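Local coordinates for LbaCas13a H328A (C2c2) (Lachnospiraceae bacterium NK4A179, PDB 5WLH), which binds a CRISPR guide RNA and its precursor and acts as an RNA-targeting, A-cleaving Cas13a (C2c2) nuclease, here as a point variant, at residues Glu83-Leu88 / Ile182-Lys187; Ser89-Lys94 / Ile169-Ser174; Lys468-Leu473 / Lys1167-Ile1172; Val1156-Gln1161 / Ser1194-Ser1199. One frame throughout, in Å; residues are numbered along the deposited sequence.

Contact 1. Residues Glu83-Leu88 / Ile182-Lys187; sequences ELQWFL and IAKYLK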
loop_
_atom_site.group_PDB
_atom_site.type_symbol
_atom_site.label_atom_id
_atom_site.label_comp_id
_atom_site.label_asym_id
_atom_site.label_seq_id
_atom_site.Cartn_x
_atom_site.Cartn_y
_atom_site.Cartn_z
ATOM N N GLU A 83 26.212 -32.089 -8.820
ATOM C CA GLU A 83 26.280 -33.546 -8.741
ATOM C C GLU A 83 25.724 -34.057 -7.414
ATOM O O GLU A 83 25.023 -35.076 -7.384
ATOM C CB GLU A 83 27.719 -34.020 -8.939
ATOM C CG GLU A 83 27.921 -35.500 -8.647
ATOM C CD GLU A 83 29.356 -35.840 -8.290
ATOM O OE1 GLU A 83 30.264 -35.059 -8.650
ATOM O OE2 GLU A 83 29.573 -36.892 -7.649
ATOM N N LEU A 84 26.026 -33.368 -6.308
ATOM C CA LEU A 84 25.508 -33.792 -5.008
ATOM C C LEU A 84 24.066 -33.341 -4.818
ATOM O O LEU A 84 23.219 -34.133 -4.394
ATOM C CB LEU A 84 26.413 -33.276 -3.877
ATOM C CG LEU A 84 26.202 -33.645 -2.395
ATOM C CD1 LEU A 84 25.079 -32.888 -1.687
ATOM C CD2 LEU A 84 25.943 -35.139 -2.299
ATOM N N GLN A 85 23.761 -32.087 -5.164
ATOM C CA GLN A 85 22.404 -31.580 -4.980
ATOM C C GLN A 85 21.390 -32.381 -5.787
ATOM O O GLN A 85 20.216 -32.462 -5.408
ATOM C CB GLN A 85 22.340 -30.097 -5.356
ATOM C CG GLN A 85 22.340 -29.147 -4.159
ATOM C CD GLN A 85 23.655 -29.159 -3.393
ATOM O OE1 GLN A 85 24.733 -29.118 -3.986
ATOM N NE2 GLN A 85 23.567 -29.209 -2.068
ATOM N N TRP A 86 21.825 -32.985 -6.891
ATOM C CA TRP A 86 20.946 -33.840 -7.678
ATOM C C TRP A 86 20.921 -35.268 -7.139
ATOM O O TRP A 86 19.933 -35.987 -7.338
ATOM C CB TRP A 86 21.383 -33.782 -9.145
ATOM C CG TRP A 86 20.933 -34.910 -10.003
ATOM C CD1 TRP A 86 19.849 -34.928 -10.830
ATOM C CD2 TRP A 86 21.574 -36.181 -10.147
ATOM N NE1 TRP A 86 19.766 -36.142 -11.470
ATOM C CE2 TRP A 86 20.813 -36.929 -11.067
ATOM C CE3 TRP A 86 22.711 -36.761 -9.578
ATOM C CZ2 TRP A 86 21.154 -38.229 -11.433
ATOM C CZ3 TRP A 86 23.049 -38.048 -9.945
ATOM C CH2 TRP A 86 22.277 -38.767 -10.866
ATOM N N PHE A 87 21.981 -35.686 -6.439
ATOM C CA PHE A 87 21.968 -36.982 -5.764
ATOM C C PHE A 87 21.006 -36.978 -4.579
ATOM O O PHE A 87 20.299 -37.966 -4.343
ATOM C CB PHE A 87 23.381 -37.346 -5.308
ATOM C CG PHE A 87 23.465 -38.644 -4.549
ATOM C CD1 PHE A 87 23.011 -39.823 -5.111
ATOM C CD2 PHE A 87 24.003 -38.680 -3.275
ATOM C CE1 PHE A 87 23.095 -41.017 -4.419
ATOM C CE2 PHE A 87 24.087 -39.869 -2.575
ATOM C CZ PHE A 87 23.630 -41.039 -3.148
ATOM N N LEU A 88 20.972 -35.879 -3.816
ATOM C CA LEU A 88 19.983 -35.745 -2.751
ATOM C C LEU A 88 18.569 -35.869 -3.296
ATOM O O LEU A 88 17.713 -36.521 -2.686
ATOM C CB LEU A 88 20.142 -34.404 -2.038
ATOM C CG LEU A 88 21.519 -33.955 -1.564
ATOM C CD1 LEU A 88 21.429 -32.530 -1.044
ATOM C CD2 LEU A 88 22.040 -34.886 -0.490
ATOM N N ILE A 182 17.307 -33.705 5.225
ATOM C CA ILE A 182 16.350 -33.297 6.247
ATOM C C ILE A 182 16.119 -31.793 6.186
ATOM O O ILE A 182 14.979 -31.323 6.147
ATOM C CB ILE A 182 16.841 -33.740 7.637
ATOM C CG1 ILE A 182 16.713 -35.255 7.772
ATOM C CG2 ILE A 182 16.077 -33.016 8.726
ATOM C CD1 ILE A 182 17.258 -35.795 9.088
ATOM N N ALA A 183 17.202 -31.015 6.161
ATOM C CA ALA A 183 17.060 -29.568 6.179
ATOM C C ALA A 183 16.427 -29.044 4.898
ATOM O O ALA A 183 15.726 -28.026 4.929
ATOM C CB ALA A 183 18.420 -28.912 6.402
ATOM N N LYS A 184 16.652 -29.723 3.771
ATOM C CA LYS A 184 16.184 -29.219 2.486
ATOM C C LYS A 184 14.799 -29.734 2.111
ATOM O O LYS A 184 14.010 -28.996 1.512
ATOM C CB LYS A 184 17.178 -29.582 1.381
ATOM C CG LYS A 184 16.842 -28.967 0.034
ATOM C CD LYS A 184 17.879 -29.313 -1.018
ATOM C CE LYS A 184 19.283 -29.002 -0.529
ATOM N NZ LYS A 184 20.200 -28.641 -1.648
ATOM N N TYR A 185 14.474 -30.984 2.451
ATOM C CA TYR A 185 13.268 -31.612 1.937
ATOM C C TYR A 185 12.245 -32.007 2.990
ATOM O O TYR A 185 11.127 -32.377 2.619
ATOM C CB TYR A 185 13.630 -32.859 1.115
ATOM C CG TYR A 185 14.481 -32.547 -0.095
ATOM C CD1 TYR A 185 13.983 -31.777 -1.138
ATOM C CD2 TYR A 185 15.787 -33.014 -0.191
ATOM C CE1 TYR A 185 14.758 -31.484 -2.247
ATOM C CE2 TYR A 185 16.570 -32.727 -1.297
ATOM C CZ TYR A 185 16.051 -31.963 -2.322
ATOM O OH TYR A 185 16.825 -31.675 -3.423
ATOM N N LEU A 186 12.568 -31.942 4.278
ATOM C CA LEU A 186 11.622 -32.434 5.272
ATOM C C LEU A 186 10.339 -31.613 5.271
ATOM O O LEU A 186 10.377 -30.378 5.292
ATOM C CB LEU A 186 12.242 -32.418 6.666
ATOM C CG LEU A 186 11.316 -32.949 7.755
ATOM C CD1 LEU A 186 10.868 -34.374 7.447
ATOM C CD2 LEU A 186 12.017 -32.861 9.097
ATOM N N LYS A 187 9.203 -32.316 5.277
ATOM C CA LYS A 187 7.895 -31.680 5.372
ATOM C C LYS A 187 7.847 -30.687 6.528
ATOM O O LYS A 187 8.330 -30.963 7.628
ATOM C CB LYS A 187 6.810 -32.746 5.551
ATOM C CG LYS A 187 5.646 -32.598 4.608
ATOM C CD LYS A 187 4.633 -33.702 4.799
ATOM C CE LYS A 187 3.560 -33.306 5.777
ATOM N NZ LYS A 187 2.678 -32.239 5.243
#
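Helix-to-helix packing through a few side chains joins Gln85 and Leu88, near the start of helix 83-96, to Lys184 and Tyr185, at the end of helix 175-185 in the N-terminal part of the chain. No hydrogen bond spans the two segments, and the backbones stay well apart, with Leu88 CA 9.2 Å from Tyr185 CA. Gln85 and Lys184 meet in one place, Leu88 and Tyr185 in another. Lys184 starts out with CG opposite its backbone N (chi1 -174°) and bends at chi3, bringing NZ to 3.3 Å from CG of Gln85. The two side chains cross there at about a right angle. The amide NE2 of Gln85 is also close to Lys184 NZ, at 3.4 Å, but both are donors and do not bond to each other. Both face the same acceptor: Asp358 OD2 takes a salt bridge from Lys184 NZ and a weak hydrogen bond from Gln85 NE2, which probably accounts for their closeness. Beside this polar group, Leu88 CB meets the edge of the Tyr185 ring near its plane, 4.0 Å from CE2, while CG of Lys184 lies 3.8 Å above the ring plane, over its centre. Asp358 of helix 357-388 also touches Leu88, and Arg361 meets Lys184; Arg180 of helix 175-185 packs on Gln85 and Leu88.

Contact 2. Residues Ser89-Lys94 / Ile169-Ser174; sequences SEIVKK and IDNKVS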
loop_
_atom_site.group_PDB
_atom_site.type_symbol
_atom_site.label_atom_id
_atom_site.label_comp_id
_atom_site.label_asym_id
_atom_site.label_seq_id
_atom_site.Cartn_x
_atom_site.Cartn_y
_atom_site.Cartn_z
ATOM N N SER A 89 18.301 -35.235 -4.441
ATOM C CA SER A 89 16.959 -35.276 -5.012
ATOM C C SER A 89 16.573 -36.685 -5.432
ATOM O O SER A 89 15.398 -37.060 -5.335
ATOM C CB SER A 89 16.862 -34.324 -6.203
ATOM O OG SER A 89 15.522 -34.216 -6.654
ATOM N N GLU A 90 17.541 -37.479 -5.893
ATOM C CA GLU A 90 17.246 -38.843 -6.318
ATOM C C GLU A 90 16.945 -39.740 -5.124
ATOM O O GLU A 90 16.056 -40.597 -5.194
ATOM C CB GLU A 90 18.414 -39.402 -7.134
ATOM C CG GLU A 90 18.040 -40.549 -8.059
ATOM C CD GLU A 90 17.333 -40.082 -9.320
ATOM O OE1 GLU A 90 16.729 -40.930 -10.013
ATOM O OE2 GLU A 90 17.376 -38.869 -9.615
ATOM N N ILE A 91 17.676 -39.555 -4.021
ATOM C CA ILE A 91 17.414 -40.328 -2.808
ATOM C C ILE A 91 16.000 -40.060 -2.309
ATOM O O ILE A 91 15.254 -40.988 -1.969
ATOM C CB ILE A 91 18.465 -40.005 -1.730
ATOM C CG1 ILE A 91 19.833 -40.528 -2.156
ATOM C CG2 ILE A 91 18.073 -40.620 -0.395
ATOM C CD1 ILE A 91 19.840 -42.013 -2.455
ATOM N N VAL A 92 15.607 -38.785 -2.273
ATOM C CA VAL A 92 14.268 -38.423 -1.816
ATOM C C VAL A 92 13.209 -39.085 -2.690
ATOM O O VAL A 92 12.239 -39.666 -2.190
ATOM C CB VAL A 92 14.110 -36.892 -1.796
ATOM C CG1 VAL A 92 12.645 -36.508 -1.813
ATOM C CG2 VAL A 92 14.803 -36.308 -0.579
ATOM N N LYS A 93 13.393 -39.030 -4.011
ATOM C CA LYS A 93 12.380 -39.555 -4.920
ATOM C C LYS A 93 12.204 -41.056 -4.756
ATOM O O LYS A 93 11.076 -41.560 -4.790
ATOM C CB LYS A 93 12.734 -39.197 -6.363
ATOM C CG LYS A 93 12.480 -37.727 -6.699
ATOM C CD LYS A 93 11.002 -37.371 -6.545
ATOM C CE LYS A 93 10.710 -36.653 -5.227
ATOM N NZ LYS A 93 9.294 -36.822 -4.782
ATOM N N LYS A 94 13.301 -41.785 -4.559
ATOM C CA LYS A 94 13.197 -43.227 -4.358
ATOM C C LYS A 94 12.480 -43.551 -3.053
ATOM O O LYS A 94 11.698 -44.507 -2.987
ATOM C CB LYS A 94 14.586 -43.862 -4.386
ATOM C CG LYS A 94 15.253 -43.816 -5.754
ATOM C CD LYS A 94 16.744 -44.101 -5.665
ATOM C CE LYS A 94 17.313 -44.532 -7.015
ATOM N NZ LYS A 94 16.962 -45.944 -7.361
ATOM N N ILE A 169 16.323 -47.824 -2.356
ATOM C CA ILE A 169 17.630 -47.181 -2.297
ATOM C C ILE A 169 18.700 -48.251 -2.428
ATOM O O ILE A 169 18.710 -49.226 -1.667
ATOM C CB ILE A 169 17.817 -46.387 -0.995
ATOM C CG1 ILE A 169 16.712 -45.339 -0.839
ATOM C CG2 ILE A 169 19.192 -45.735 -0.971
ATOM C CD1 ILE A 169 16.934 -44.081 -1.653
ATOM N N ASP A 170 19.600 -48.069 -3.389
ATOM C CA ASP A 170 20.763 -48.931 -3.567
ATOM C C ASP A 170 22.022 -48.085 -3.656
ATOM O O ASP A 170 22.884 -48.282 -4.514
ATOM C CB ASP A 170 20.606 -49.820 -4.797
ATOM C CG ASP A 170 19.868 -51.109 -4.489
ATOM O OD1 ASP A 170 20.205 -51.762 -3.478
ATOM O OD2 ASP A 170 18.947 -51.468 -5.253
ATOM N N ASN A 171 22.135 -47.117 -2.751
ATOM C CA ASN A 171 23.267 -46.210 -2.700
ATOM C C ASN A 171 23.828 -46.175 -1.285
ATOM O O ASN A 171 23.159 -46.543 -0.316
ATOM C CB ASN A 171 22.872 -44.793 -3.144
ATOM C CG ASN A 171 22.041 -44.790 -4.416
ATOM O OD1 ASN A 171 20.811 -44.863 -4.371
ATOM N ND2 ASN A 171 22.712 -44.707 -5.561
ATOM N N LYS A 172 25.078 -45.739 -1.182
ATOM C CA LYS A 172 25.723 -45.521 0.106
ATOM C C LYS A 172 25.539 -44.055 0.476
ATOM O O LYS A 172 26.127 -43.169 -0.156
ATOM C CB LYS A 172 27.201 -45.901 0.043
ATOM C CG LYS A 172 27.754 -46.489 1.335
ATOM C CD LYS A 172 27.000 -47.746 1.737
ATOM C CE LYS A 172 27.843 -48.636 2.637
ATOM N NZ LYS A 172 27.203 -49.965 2.859
ATOM N N VAL A 173 24.715 -43.792 1.483
ATOM C CA VAL A 173 24.466 -42.429 1.926
ATOM C C VAL A 173 25.288 -42.166 3.177
ATOM O O VAL A 173 25.567 -43.070 3.974
ATOM C CB VAL A 173 22.963 -42.167 2.171
ATOM C CG1 VAL A 173 22.124 -42.762 1.046
ATOM C CG2 VAL A 173 22.531 -42.700 3.519
ATOM N N SER A 174 25.701 -40.916 3.338
ATOM C CA SER A 174 26.448 -40.475 4.504
ATOM C C SER A 174 25.510 -39.795 5.492
ATOM O O SER A 174 24.336 -39.556 5.209
ATOM C CB SER A 174 27.564 -39.514 4.090
ATOM O OG SER A 174 27.032 -38.383 3.419
#
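The connection between helix 158-166 and helix 175-185 lies along one side of helix 83-96, and Ile169, Asn171 and Val173 of this irregular segment meet Ile91 and Lys94 of the helix. Ile169 reaches in with CD1, which comes 3.5 Å from the backbone O of Ile91 and 3.6 Å from CB of Lys94. CD1 of Ile169 also meets CD1 of Ile91 at 3.7 Å, the two isoleucines set roughly perpendicular to each other. With chi1 -68° and chi2 -56°, the Ile91 chain bends so that CD1 approaches the loop although CB does not point at it. That one methyl touches three loop residues: besides Ile169, it lies 3.6 Å from OD1 of Asn171 and 4.2 Å from CG1 of Val173. No hydrogen bond joins the segments. Beside them, Asn168 ND2 bonds to Lys94 O, and Ser174 N-caps helix 175-185, its OG accepting from Ile177 N. Phe207 covers Ile169 and Val173, while Ile181 of helix 175-185 packs against Ile91.

Contact 3. Residues Lys468-Leu473 / Lys1167-Ile1172; sequences KKEIEL and KINGAI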
loop_
_atom_site.group_PDB
_atom_site.type_symbol
_atom_site.label_atom_id
_atom_site.label_comp_id
_atom_site.label_asym_id
_atom_site.label_seq_id
_atom_site.Cartn_x
_atom_site.Cartn_y
_atom_site.Cartn_z
ATOM N N LYS A 468 -28.398 20.737 17.031
ATOM C CA LYS A 468 -28.452 20.371 18.439
ATOM C C LYS A 468 -27.581 21.313 19.261
ATOM O O LYS A 468 -26.398 21.506 18.968
ATOM C CB LYS A 468 -27.997 18.923 18.631
ATOM C CG LYS A 468 -28.986 17.882 18.121
ATOM C CD LYS A 468 -28.505 16.471 18.432
ATOM C CE LYS A 468 -29.178 15.450 17.526
ATOM N NZ LYS A 468 -28.449 14.155 17.513
ATOM N N LYS A 469 -28.177 21.911 20.283
ATOM C CA LYS A 469 -27.449 22.776 21.194
ATOM C C LYS A 469 -26.774 21.996 22.308
ATOM O O LYS A 469 -26.003 22.581 23.076
ATOM C CB LYS A 469 -28.392 23.822 21.793
ATOM C CG LYS A 469 -28.976 24.761 20.761
ATOM C CD LYS A 469 -28.032 25.918 20.498
ATOM C CE LYS A 469 -28.752 27.077 19.825
ATOM N NZ LYS A 469 -28.050 28.377 20.046
ATOM N N GLU A 470 -27.073 20.705 22.425
ATOM C CA GLU A 470 -26.373 19.813 23.339
ATOM C C GLU A 470 -26.116 18.505 22.611
ATOM O O GLU A 470 -27.048 17.914 22.060
ATOM C CB GLU A 470 -27.178 19.543 24.609
ATOM C CG GLU A 470 -26.505 18.548 25.549
ATOM C CD GLU A 470 -27.014 18.667 26.970
ATOM O OE1 GLU A 470 -26.503 17.949 27.862
ATOM O OE2 GLU A 470 -27.930 19.491 27.189
ATOM N N ILE A 471 -24.860 18.054 22.611
ATOM C CA ILE A 471 -24.497 16.792 21.984
ATOM C C ILE A 471 -23.719 15.945 22.981
ATOM O O ILE A 471 -23.239 16.429 24.007
ATOM C CB ILE A 471 -23.667 16.984 20.703
ATOM C CG1 ILE A 471 -22.465 17.882 20.965
ATOM C CG2 ILE A 471 -24.541 17.538 19.573
ATOM C CD1 ILE A 471 -21.523 17.985 19.762
ATOM N N GLU A 472 -23.624 14.655 22.669
ATOM C CA GLU A 472 -22.883 13.697 23.482
ATOM C C GLU A 472 -21.956 12.903 22.575
ATOM O O GLU A 472 -22.410 12.264 21.620
ATOM C CB GLU A 472 -23.826 12.753 24.232
ATOM C CG GLU A 472 -23.103 11.729 25.098
ATOM C CD GLU A 472 -24.056 10.864 25.922
ATOM O OE1 GLU A 472 -25.285 11.094 25.861
ATOM O OE2 GLU A 472 -23.568 9.957 26.636
ATOM N N LEU A 473 -20.667 12.929 22.883
ATOM C CA LEU A 473 -19.686 12.157 22.134
ATOM C C LEU A 473 -19.252 10.941 22.946
ATOM O O LEU A 473 -19.219 10.973 24.180
ATOM C CB LEU A 473 -18.479 13.033 21.784
ATOM C CG LEU A 473 -18.708 14.113 20.715
ATOM C CD1 LEU A 473 -19.383 13.498 19.505
ATOM C CD2 LEU A 473 -19.512 15.304 21.252
ATOM N N LYS A 1167 -23.545 22.829 24.550
ATOM C CA LYS A 1167 -23.078 21.961 25.614
ATOM C C LYS A 1167 -22.586 20.677 24.971
ATOM O O LYS A 1167 -23.299 20.077 24.162
ATOM C CB LYS A 1167 -24.179 21.666 26.634
ATOM C CG LYS A 1167 -23.664 20.991 27.902
ATOM C CD LYS A 1167 -24.797 20.616 28.835
ATOM C CE LYS A 1167 -24.283 20.347 30.242
ATOM N NZ LYS A 1167 -25.385 19.914 31.150
ATOM N N ILE A 1168 -21.373 20.269 25.343
ATOM C CA ILE A 1168 -20.683 19.124 24.756
ATOM C C ILE A 1168 -20.399 18.138 25.875
ATOM O O ILE A 1168 -19.560 18.412 26.744
ATOM C CB ILE A 1168 -19.370 19.534 24.075
ATOM C CG1 ILE A 1168 -19.533 20.832 23.280
ATOM C CG2 ILE A 1168 -18.822 18.389 23.213
ATOM C CD1 ILE A 1168 -20.299 20.669 22.007
ATOM N N ASN A 1169 -21.079 16.997 25.850
ATOM C CA ASN A 1169 -20.801 15.885 26.742
ATOM C C ASN A 1169 -19.829 14.938 26.046
ATOM O O ASN A 1169 -19.963 14.677 24.849
ATOM C CB ASN A 1169 -22.097 15.158 27.100
ATOM C CG ASN A 1169 -23.125 16.092 27.772
ATOM O OD1 ASN A 1169 -22.938 16.507 28.912
ATOM N ND2 ASN A 1169 -24.189 16.431 27.052
ATOM N N GLY A 1170 -18.845 14.444 26.787
ATOM C CA GLY A 1170 -17.715 13.793 26.124
ATOM C C GLY A 1170 -16.792 14.802 25.473
ATOM O O GLY A 1170 -16.247 14.543 24.384
ATOM N N ALA A 1171 -16.595 15.946 26.131
ATOM C CA ALA A 1171 -15.934 17.095 25.521
ATOM C C ALA A 1171 -14.550 16.744 25.005
ATOM O O ALA A 1171 -14.182 17.159 23.902
ATOM C CB ALA A 1171 -15.820 18.241 26.528
ATOM N N ILE A 1172 -13.761 16.004 25.800
ATOM C CA ILE A 1172 -12.394 15.695 25.381
ATOM C C ILE A 1172 -12.408 14.981 24.038
ATOM O O ILE A 1172 -11.565 15.244 23.182
ATOM C CB ILE A 1172 -11.648 14.870 26.445
ATOM C CG1 ILE A 1172 -10.236 14.492 25.947
ATOM C CG2 ILE A 1172 -12.390 13.632 26.788
ATOM C CD1 ILE A 1172 -9.321 15.644 25.790
#
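With CG of Glu470 anti to the backbone N (chi1 177°) and CG of Asn1169 beside its own (chi1 -58°), carboxylate and amide meet on the sheet face that carries Glu470, Lys1167 and Asn1169. Asn1169 ND2 gives Glu470 OE1 a 2.9 Å hydrogen bond on the anti lone pair, nearly in the amide plane. The same ND2 bonds to Ile471 O at 3.2 Å from above the carbonyl plane, Asn1169 N from the opposite face. An alanine in place of Asn1169 is likely to leave Glu470 OE1 without its amide donor and Ile471 O with its backbone bond alone of the two. Residues 470-472 and 1167-1169 run parallel, 13° apart, in a three-stranded mixed sheet with strand 470-472 at the edge and 1166-1169 in the middle. Four backbone hydrogen bonds join the segments, Leu473 N to Asn1169 O the shortest at 2.7 Å. Lys1167 NZ makes a long salt bridge to Glu470 OE1. On the face of Ile471 and Ile1168, Ile1168 CD1 packs 3.7 Å from Ile471 CG1; Ile1168 CG2 also touches Leu473 CD2.

Contact 4. Residues Val1156-Gln1161 / Ser1194-Ser1199; sequences VTLDYQ and SEWTVS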
loop_
_atom_site.group_PDB
_atom_site.type_symbol
_atom_site.label_atom_id
_atom_site.label_comp_id
_atom_site.label_asym_id
_atom_site.label_seq_id
_atom_site.Cartn_x
_atom_site.Cartn_y
_atom_site.Cartn_z
ATOM N N VAL A 1156 -14.880 16.421 30.767
ATOM C CA VAL A 1156 -16.052 15.601 30.485
ATOM C C VAL A 1156 -17.125 16.407 29.770
ATOM O O VAL A 1156 -17.796 15.902 28.867
ATOM C CB VAL A 1156 -16.589 14.991 31.798
ATOM C CG1 VAL A 1156 -17.775 14.056 31.536
ATOM C CG2 VAL A 1156 -15.484 14.268 32.546
ATOM N N THR A 1157 -17.291 17.673 30.148
ATOM C CA THR A 1157 -18.438 18.447 29.699
ATOM C C THR A 1157 -18.015 19.879 29.425
ATOM O O THR A 1157 -17.431 20.530 30.296
ATOM C CB THR A 1157 -19.544 18.423 30.767
ATOM O OG1 THR A 1157 -20.026 17.077 30.926
ATOM C CG2 THR A 1157 -20.694 19.331 30.373
ATOM N N LEU A 1158 -18.322 20.378 28.234
ATOM C CA LEU A 1158 -18.155 21.792 27.929
ATOM C C LEU A 1158 -19.526 22.447 27.891
ATOM O O LEU A 1158 -20.434 21.958 27.218
ATOM C CB LEU A 1158 -17.439 22.006 26.596
ATOM C CG LEU A 1158 -15.914 21.975 26.590
ATOM C CD1 LEU A 1158 -15.427 21.722 25.164
ATOM C CD2 LEU A 1158 -15.316 23.267 27.159
ATOM N N ASP A 1159 -19.685 23.538 28.626
ATOM C CA ASP A 1159 -20.941 24.286 28.625
ATOM C C ASP A 1159 -20.632 25.676 28.100
ATOM O O ASP A 1159 -20.467 26.627 28.870
ATOM C CB ASP A 1159 -21.550 24.321 30.010
ATOM C CG ASP A 1159 -22.887 25.029 30.039
ATOM O OD1 ASP A 1159 -23.521 25.166 28.972
ATOM O OD2 ASP A 1159 -23.294 25.446 31.140
ATOM N N TYR A 1160 -20.550 25.794 26.778
ATOM C CA TYR A 1160 -20.185 27.058 26.153
ATOM C C TYR A 1160 -21.411 27.949 26.081
ATOM O O TYR A 1160 -22.410 27.583 25.453
ATOM C CB TYR A 1160 -19.612 26.831 24.759
ATOM C CG TYR A 1160 -19.235 28.116 24.063
ATOM C CD1 TYR A 1160 -18.183 28.891 24.528
ATOM C CD2 TYR A 1160 -19.949 28.566 22.965
ATOM C CE1 TYR A 1160 -17.841 30.070 23.904
ATOM C CE2 TYR A 1160 -19.615 29.754 22.325
ATOM C CZ TYR A 1160 -18.557 30.497 22.801
ATOM O OH TYR A 1160 -18.210 31.678 22.188
ATOM N N GLN A 1161 -21.339 29.113 26.724
ATOM C CA GLN A 1161 -22.483 30.002 26.843
ATOM C C GLN A 1161 -22.341 31.261 26.006
ATOM O O GLN A 1161 -23.126 32.193 26.186
ATOM C CB GLN A 1161 -22.717 30.373 28.306
ATOM C CG GLN A 1161 -23.241 29.224 29.152
ATOM C CD GLN A 1161 -22.769 29.302 30.594
ATOM O OE1 GLN A 1161 -22.339 30.359 31.061
ATOM N NE2 GLN A 1161 -22.849 28.180 31.308
ATOM N N SER A 1194 -8.487 36.282 26.676
ATOM C CA SER A 1194 -8.517 35.424 27.861
ATOM C C SER A 1194 -9.927 34.953 28.197
ATOM O O SER A 1194 -10.207 34.607 29.345
ATOM C CB SER A 1194 -7.882 36.108 29.080
ATOM O OG SER A 1194 -6.471 36.201 28.940
ATOM N N GLU A 1195 -10.807 34.882 27.186
ATOM C CA GLU A 1195 -12.196 34.467 27.346
ATOM C C GLU A 1195 -12.521 33.274 26.447
ATOM O O GLU A 1195 -11.903 33.098 25.404
ATOM C CB GLU A 1195 -13.147 35.611 27.000
ATOM C CG GLU A 1195 -13.039 36.765 27.999
ATOM C CD GLU A 1195 -13.795 37.998 27.561
ATOM O OE1 GLU A 1195 -14.200 38.062 26.379
ATOM O OE2 GLU A 1195 -13.990 38.898 28.407
ATOM N N TRP A 1196 -13.514 32.482 26.853
ATOM C CA TRP A 1196 -13.942 31.351 26.034
ATOM C C TRP A 1196 -14.505 31.824 24.710
ATOM O O TRP A 1196 -15.241 32.817 24.635
ATOM C CB TRP A 1196 -14.994 30.518 26.748
ATOM C CG TRP A 1196 -14.432 29.671 27.809
ATOM C CD1 TRP A 1196 -14.361 29.959 29.143
ATOM C CD2 TRP A 1196 -13.844 28.377 27.639
ATOM N NE1 TRP A 1196 -13.757 28.914 29.820
ATOM C CE2 TRP A 1196 -13.430 27.934 28.916
ATOM C CE3 TRP A 1196 -13.608 27.562 26.529
ATOM C CZ2 TRP A 1196 -12.805 26.702 29.115
ATOM C CZ3 TRP A 1196 -12.995 26.328 26.729
ATOM C CH2 TRP A 1196 -12.591 25.916 28.012
ATOM N N THR A 1197 -14.165 31.090 23.659
ATOM C CA THR A 1197 -14.714 31.342 22.347
ATOM C C THR A 1197 -14.840 30.001 21.649
ATOM O O THR A 1197 -14.408 28.967 22.165
ATOM C CB THR A 1197 -13.843 32.312 21.549
ATOM O OG1 THR A 1197 -14.536 32.706 20.353
ATOM C CG2 THR A 1197 -12.503 31.673 21.195
ATOM N N VAL A 1198 -15.473 30.026 20.484
ATOM C CA VAL A 1198 -15.541 28.857 19.613
ATOM C C VAL A 1198 -15.083 29.298 18.232
ATOM O O VAL A 1198 -15.469 30.372 17.758
ATOM C CB VAL A 1198 -16.955 28.243 19.584
ATOM C CG1 VAL A 1198 -18.007 29.269 19.173
ATOM C CG2 VAL A 1198 -16.995 27.010 18.658
ATOM N N SER A 1199 -14.213 28.497 17.610
ATOM C CA SER A 1199 -13.706 28.826 16.289
ATOM C C SER A 1199 -14.741 28.480 15.220
ATOM O O SER A 1199 -15.780 27.877 15.497
ATOM C CB SER A 1199 -12.418 28.064 16.017
ATOM O OG SER A 1199 -12.702 26.672 15.957
#
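Trp1196 opens the contact from strand 1196-1198, its ring meeting Leu1158 with CZ3 3.9 Å from Leu1158 CD2. CB of Trp1196 is 4.0 Å from CE1 of Tyr1160, and the backbone O of Trp1196 sits at the edge of the tyrosine ring, in plane. Thr1197 points its CB away and is met mainly at its backbone, its CA lying 3.5 Å from OH of Tyr1160. The tyrosine gets this far because CG is anti to the backbone N (chi1 179°), bringing the ring up to strand 1196-1198. Strand 1157-1160 is an edge of the three-stranded mixed sheet, whereas strand 1196-1198 pairs antiparallel with strand 1187-1189; the two cross at -91°, their axes 9.0 Å apart, and no hydrogen bond joins the segments. Val1198 comes next, its CB 4.1 Å above one face of the Tyr1160 ring and offset toward the rim, with CG1 3.6 Å from CE2. Replacing Tyr1160 by an alanine would probably open a gap between the sheets, taking the ring face from Val1198 and the neighbour CE1 from Trp1196 CB. Tyr1187 meets the Tyr1160 ring with planes at about 60°, while Tyr1215 of helix 1205-1216 packs on Leu1158 and Trp1196.

Overall arrangement
The four contacts form two pairs on opposite sides of the chain's centre. Contacts 1 and 2 share helix 83-96, with centres about 10 Å apart; Tyr185 CD2 touches Val92 CG2 at 3.5 Å, and contact 2 is nested within the loop that contact 1 closes. Contacts 3 and 4, centres about 11 Å apart, meet in the mixed sheet, where strands 1157-1160 and 1166-1169 are neighbours, and Ile1168 N lies 2.7 Å from Leu1158 O, a probable hydrogen bond. About 69 Å separates the centres of contacts 1 and 3. Contact 1 comes nearest to the bound RNA, about 9 Å at the nearest atom, against about 20, 19 and 25 Å for contacts 2, 3 and 4.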